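Local atomic coordinates of alpha-L-arabinosidase (Xanthomonas axonopodis pv. citri, PDB entry 6D25), a protein that probably hydrolyses alpha-L-arabinofuranosyl branches of arabinoxylans, including those of internally di-substituted xylose units, as a trimeric GH51 glycoside hydrolase. Residues 399-402 with 403-406; 436-439 with 440-444. All coordinates share one frame; numbering follows the deposited sequence.

Contact 1: 399-402 with 403-406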
ATOM      1  N   ALA A 399      32.141  25.617  10.847  1.00 16.28           N
ATOM      2  CA  ALA A 399      33.321  25.654  11.718  1.00 17.54           C
ATOM      3  C   ALA A 399      33.167  26.753  12.787  1.00 17.86           C
ATOM      4  O   ALA A 399      33.383  26.498  13.952  1.00 17.60           O
ATOM      5  CB  ALA A 399      34.586  25.874  10.918  1.00 18.18           C
ATOM      6  N   LEU A 400      32.766  27.958  12.397  1.00 18.21           N
ATOM      7  CA  LEU A 400      32.660  29.084  13.358  1.00 18.62           C
ATOM      8  C   LEU A 400      31.630  28.764  14.442  1.00 17.49           C
ATOM      9  O   LEU A 400      31.807  29.188  15.562  1.00 16.78           O
ATOM     10  CB  LEU A 400      32.244  30.384  12.659  1.00 20.38           C
ATOM     11  CG  LEU A 400      33.368  31.081  11.868  1.00 22.99           C
ATOM     12  CD1 LEU A 400      32.841  32.319  11.136  1.00 25.70           C
ATOM     13  CD2 LEU A 400      34.580  31.436  12.715  1.00 23.94           C
ATOM     14  N   TYR A 401      30.544  28.084  14.078  1.00 15.81           N
ATOM     15  CA  TYR A 401      29.468  27.821  15.011  1.00 16.23           C
ATOM     16  C   TYR A 401      29.670  26.501  15.764  1.00 16.80           C
ATOM     17  O   TYR A 401      28.771  26.070  16.483  1.00 17.07           O
ATOM     18  CB  TYR A 401      28.107  27.827  14.307  1.00 15.61           C
ATOM     19  CG  TYR A 401      27.498  29.180  14.090  1.00 15.00           C
ATOM     20  CD1 TYR A 401      27.942  30.039  13.094  1.00 14.88           C
ATOM     21  CD2 TYR A 401      26.410  29.594  14.830  1.00 15.29           C
ATOM     22  CE1 TYR A 401      27.364  31.279  12.868  1.00 14.86           C
ATOM     23  CE2 TYR A 401      25.813  30.827  14.624  1.00 15.00           C
ATOM     24  CZ  TYR A 401      26.270  31.664  13.623  1.00 15.44           C
ATOM     25  OH  TYR A 401      25.618  32.864  13.405  1.00 15.54           O
ATOM     26  N   LYS A 402      30.806  25.846  15.639  1.00 17.77           N
ATOM     27  CA  LYS A 402      31.059  24.612  16.410  1.00 20.81           C
ATOM     28  C   LYS A 402      30.779  24.756  17.919  1.00 19.63           C
ATOM     29  O   LYS A 402      30.281  23.822  18.517  1.00 18.62           O
ATOM     30  CB  LYS A 402      32.510  24.163  16.299  1.00 24.89           C
ATOM     31  CG  LYS A 402      32.713  22.962  15.435  1.00 31.12           C
ATOM     32  CD  LYS A 402      34.186  22.609  15.269  1.00 35.72           C
ATOM     33  CE  LYS A 402      34.675  21.746  16.395  1.00 39.71           C
ATOM     34  NZ  LYS A 402      35.926  21.081  15.986  1.00 45.18           N
ATOM     35  N   PRO A 403      31.131  25.897  18.545  1.00 19.04           N
ATOM     36  CA  PRO A 403      30.828  26.034  19.964  1.00 19.19           C
ATOM     37  C   PRO A 403      29.324  25.978  20.311  1.00 18.97           C
ATOM     38  O   PRO A 403      28.989  25.747  21.464  1.00 18.86           O
ATOM     39  CB  PRO A 403      31.393  27.413  20.328  1.00 20.41           C
ATOM     40  CG  PRO A 403      32.483  27.666  19.283  1.00 20.48           C
ATOM     41  CD  PRO A 403      31.920  27.022  18.045  1.00 19.72           C
ATOM     42  N   TYR A 404      28.433  26.163  19.332  1.00 18.17           N
ATOM     43  CA  TYR A 404      27.001  26.025  19.538  1.00 17.87           C
ATOM     44  C   TYR A 404      26.583  24.559  19.748  1.00 17.92           C
ATOM     45  O   TYR A 404      25.479  24.319  20.232  1.00 18.25           O
ATOM     46  CB  TYR A 404      26.223  26.612  18.360  1.00 17.40           C
ATOM     47  CG  TYR A 404      26.065  28.115  18.361  1.00 17.70           C
ATOM     48  CD1 TYR A 404      27.123  28.958  18.613  1.00 17.70           C
ATOM     49  CD2 TYR A 404      24.832  28.689  18.107  1.00 17.79           C
ATOM     50  CE1 TYR A 404      26.968  30.340  18.641  1.00 18.18           C
ATOM     51  CE2 TYR A 404      24.652  30.068  18.113  1.00 18.23           C
ATOM     52  CZ  TYR A 404      25.723  30.898  18.391  1.00 18.19           C
ATOM     53  OH  TYR A 404      25.555  32.257  18.389  1.00 18.54           O
ATOM     54  N   GLN A 405      27.429  23.576  19.411  1.00 17.49           N
ATOM     55  CA  GLN A 405      27.034  22.175  19.487  1.00 17.56           C
ATOM     56  C   GLN A 405      26.798  21.774  20.951  1.00 17.65           C
ATOM     57  O   GLN A 405      27.726  21.782  21.751  1.00 16.80           O
ATOM     58  CB  GLN A 405      28.117  21.269  18.875  1.00 17.89           C
ATOM     59  CG  GLN A 405      28.202  21.461  17.367  1.00 17.98           C
ATOM     60  CD  GLN A 405      29.009  20.390  16.688  1.00 18.72           C
ATOM     61  OE1 GLN A 405      29.208  19.308  17.248  1.00 20.33           O
ATOM     62  NE2 GLN A 405      29.422  20.646  15.443  1.00 18.55           N
ATOM     63  N   ASP A 406      25.529  21.488  21.289  1.00 17.28           N
ATOM     64  CA  ASP A 406      25.124  21.105  22.640  1.00 17.78           C
ATOM     65  C   ASP A 406      25.386  22.236  23.643  1.00 17.75           C
ATOM     66  O   ASP A 406      25.578  21.985  24.830  1.00 17.87           O
ATOM     67  CB  ASP A 406      25.739  19.758  23.049  1.00 18.37           C
ATOM     68  CG  ASP A 406      25.119  18.569  22.303  1.00 18.64           C
ATOM     69  OD1 ASP A 406      23.956  18.701  21.785  1.00 18.26           O
ATOM     70  OD2 ASP A 406      25.802  17.512  22.242  1.00 19.52           O
TER

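Contact 2: 436-439 with 440-444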
ATOM      1  N   ALA A 436      28.814  27.848  25.829  1.00 22.28           N
ATOM      2  CA  ALA A 436      29.268  26.596  25.268  1.00 22.20           C
ATOM      3  C   ALA A 436      29.624  25.607  26.390  1.00 23.36           C
ATOM      4  O   ALA A 436      29.848  25.983  27.525  1.00 23.43           O
ATOM      5  CB  ALA A 436      30.437  26.864  24.352  1.00 21.75           C
ATOM      6  N   LYS A 437      29.801  24.349  26.019  1.00 24.20           N
ATOM      7  CA  LYS A 437      30.237  23.332  26.975  1.00 26.03           C
ATOM      8  C   LYS A 437      31.654  23.628  27.476  1.00 26.51           C
ATOM      9  O   LYS A 437      31.964  23.214  28.573  1.00 24.47           O
ATOM     10  CB  LYS A 437      30.242  21.941  26.351  1.00 28.16           C
ATOM     11  CG  LYS A 437      28.855  21.399  26.083  1.00 30.57           C
ATOM     12  CD  LYS A 437      28.922  20.101  25.358  1.00 34.39           C
ATOM     13  CE  LYS A 437      29.216  18.976  26.314  1.00 39.53           C
ATOM     14  NZ  LYS A 437      29.640  17.764  25.561  1.00 43.88           N
ATOM     15  N   ASP A 438      32.493  24.372  26.730  1.00 26.63           N
ATOM     16  CA  ASP A 438      33.821  24.766  27.232  1.00 27.41           C
ATOM     17  C   ASP A 438      33.715  25.847  28.314  1.00 28.58           C
ATOM     18  O   ASP A 438      34.735  26.266  28.833  1.00 30.17           O
ATOM     19  CB  ASP A 438      34.731  25.239  26.092  1.00 28.93           C
ATOM     20  CG  ASP A 438      34.315  26.556  25.410  1.00 30.06           C
ATOM     21  OD1 ASP A 438      33.481  27.279  25.969  1.00 28.70           O
ATOM     22  OD2 ASP A 438      34.826  26.856  24.309  1.00 29.53           O
ATOM     23  N   GLY A 439      32.509  26.349  28.629  1.00 27.50           N
ATOM     24  CA  GLY A 439      32.316  27.277  29.736  1.00 27.26           C
ATOM     25  C   GLY A 439      32.341  28.738  29.298  1.00 27.34           C
ATOM     26  O   GLY A 439      32.072  29.626  30.115  1.00 27.99           O
ATOM     27  N   HIS A 440      32.670  29.025  28.050  1.00 26.14           N
ATOM     28  CA  HIS A 440      32.753  30.402  27.539  1.00 26.70           C
ATOM     29  C   HIS A 440      31.435  30.801  26.862  1.00 24.77           C
ATOM     30  O   HIS A 440      30.707  29.955  26.280  1.00 23.25           O
ATOM     31  CB  HIS A 440      33.926  30.538  26.549  1.00 28.67           C
ATOM     32  CG  HIS A 440      35.260  30.387  27.195  1.00 32.20           C
ATOM     33  ND1 HIS A 440      35.941  31.467  27.756  1.00 35.54           N
ATOM     34  CD2 HIS A 440      36.020  29.296  27.430  1.00 34.25           C
ATOM     35  CE1 HIS A 440      37.068  31.040  28.310  1.00 36.79           C
ATOM     36  NE2 HIS A 440      37.149  29.705  28.107  1.00 36.02           N
ATOM     37  N   VAL A 441      31.171  32.095  26.911  1.00 23.84           N
ATOM     38  CA  VAL A 441      30.055  32.673  26.184  1.00 23.01           C
ATOM     39  C   VAL A 441      30.533  33.063  24.775  1.00 22.31           C
ATOM     40  O   VAL A 441      31.608  33.655  24.629  1.00 21.62           O
ATOM     41  CB  VAL A 441      29.451  33.877  26.920  1.00 23.40           C
ATOM     42  CG1 VAL A 441      28.472  34.657  26.061  1.00 23.09           C
ATOM     43  CG2 VAL A 441      28.831  33.434  28.229  1.00 24.24           C
ATOM     44  N   TYR A 442      29.726  32.724  23.769  1.00 21.59           N
ATOM     45  CA  TYR A 442      29.984  33.070  22.386  1.00 21.37           C
ATOM     46  C   TYR A 442      28.818  33.889  21.828  1.00 21.34           C
ATOM     47  O   TYR A 442      27.650  33.624  22.159  1.00 20.22           O
ATOM     48  CB  TYR A 442      30.166  31.827  21.521  1.00 21.15           C
ATOM     49  CG  TYR A 442      31.417  31.031  21.805  1.00 21.54           C
ATOM     50  CD1 TYR A 442      31.487  30.194  22.918  1.00 22.89           C
ATOM     51  CD2 TYR A 442      32.524  31.127  21.000  1.00 21.47           C
ATOM     52  CE1 TYR A 442      32.632  29.450  23.184  1.00 23.23           C
ATOM     53  CE2 TYR A 442      33.677  30.414  21.257  1.00 22.05           C
ATOM     54  CZ  TYR A 442      33.738  29.577  22.354  1.00 23.26           C
ATOM     55  OH  TYR A 442      34.880  28.869  22.611  1.00 23.21           O
ATOM     56  N   ILE A 443      29.161  34.901  21.011  1.00 20.80           N
ATOM     57  CA  ILE A 443      28.173  35.776  20.381  1.00 20.89           C
ATOM     58  C   ILE A 443      28.461  35.804  18.887  1.00 20.13           C
ATOM     59  O   ILE A 443      29.593  36.144  18.509  1.00 19.38           O
ATOM     60  CB  ILE A 443      28.216  37.222  20.895  1.00 22.33           C
ATOM     61  CG1 ILE A 443      28.180  37.319  22.417  1.00 23.40           C
ATOM     62  CG2 ILE A 443      27.123  38.042  20.185  1.00 22.85           C
ATOM     63  CD1 ILE A 443      28.545  38.708  22.920  1.00 24.17           C
ATOM     64  N   ALA A 444      27.447  35.426  18.088  1.00 19.29           N
ATOM     65  CA  ALA A 444      27.513  35.501  16.644  1.00 18.79           C
ATOM     66  C   ALA A 444      26.772  36.761  16.195  1.00 18.93           C
ATOM     67  O   ALA A 444      25.660  37.016  16.678  1.00 17.76           O
ATOM     68  CB  ALA A 444      26.910  34.271  16.046  1.00 18.41           C
TER

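Contact 1: 399-402 with 403-406
L400 ends helix 393-400, and its carbonyl O meets P403 CD at 3.3 Å where the helix gives way to a 3-10 turn leading into strand 407-421. P403 suits this exit: its ring nitrogen has no hydrogen with which to prolong the helical bonding, and A399 O instead receives K402 N. Y401, the first residue to leave helical backbone angles, has its carbonyl O bound by Y404 N at 2.9 Å. Its side chain runs beside that of Y404, pointing the same way, since in each CG stands opposite the carbonyl carbon (chi1 -82° in Y401, -80° in Y404). The rings are T-shaped, the edge of Y401 turned to the face of Y404, with centroids 4.7 Å apart, planes at 60° and Y401 CD2 3.6 Å above the centre of the Y404 ring. The hydroxyls part company, Y401 OH bonding D357 and Y404 OH bonding S432. The carbonyl O of K402 accepts Q405 N at 3.0 Å, while the long side chain carries NZ to A88 O. Q405 NE2 makes weak hydrogen bonds to I89 O and A90 O, and its side chain, extended beyond CG, crosses that of K402 with NE2 4.0 Å from K402 CG.

Contact 2: 436-439 with 440-444
A436 and H440 pair where the backbone reverses in a type I turn from A436 to G439, with A436 N bonded to H440 O at 2.9 Å and G439 N returning to A436 O. G439 occupies the left-handed region (phi 95°), where a CB would press against the preceding carbonyl oxygen; having none, glycine fits. D438 ties the turn to the outgoing strand with both carboxylate oxygens. Its CG is tucked between the backbone N and the carbonyl carbon (chi1 67°), which swings OD1 back over the turn to accept H440 N at 2.8 Å, an Asx turn. OD2 takes the hydroxyl hydrogen of Y442 on its syn lone pair, with OH 2.6 Å from OD2. The carboxylate meets the tyrosine at the ring edge and lies 28° from its plane, so the bond comes in nearly flat. Two donors grip this otherwise exposed acid and would probably help to keep it ionised. H440 stands at about a right angle to D438; its ND1 bonds L519 O, linking the turn to the neighbouring strand 513-519. The small A436 fits beside Y442, its CB 3.6 Å from CE1. Together, the type I turn and the classic G1 bulge at G439 and H440 are the hallmark of a 3:5 beta hairpin, here joining strands 424-435 and 441-447.

In the fold
Contact 1 comes first along the chain, and contact 2 follows after strands 407-421 and 424-435; their centres are about 9 Å apart. The 399-406 turn carries the chain from helix 393-400 into the mixed beta sheet, made of C-terminal strands together with 29-36 and 43-44, whereas 436-444 forms the turn and the start of the outgoing strand of the hairpin 424-435/441-447. The two touch directly: Y401 OH and Y404 OH both rest on A444 CB, the former at 3.3 Å, and P403 O lies 3.4 Å from A436 CB. The hairpin thus packs against the linker into its own sheet, where that sheet meets the (beta/alpha)8 barrel, the catalytic domain in GH51 enzymes.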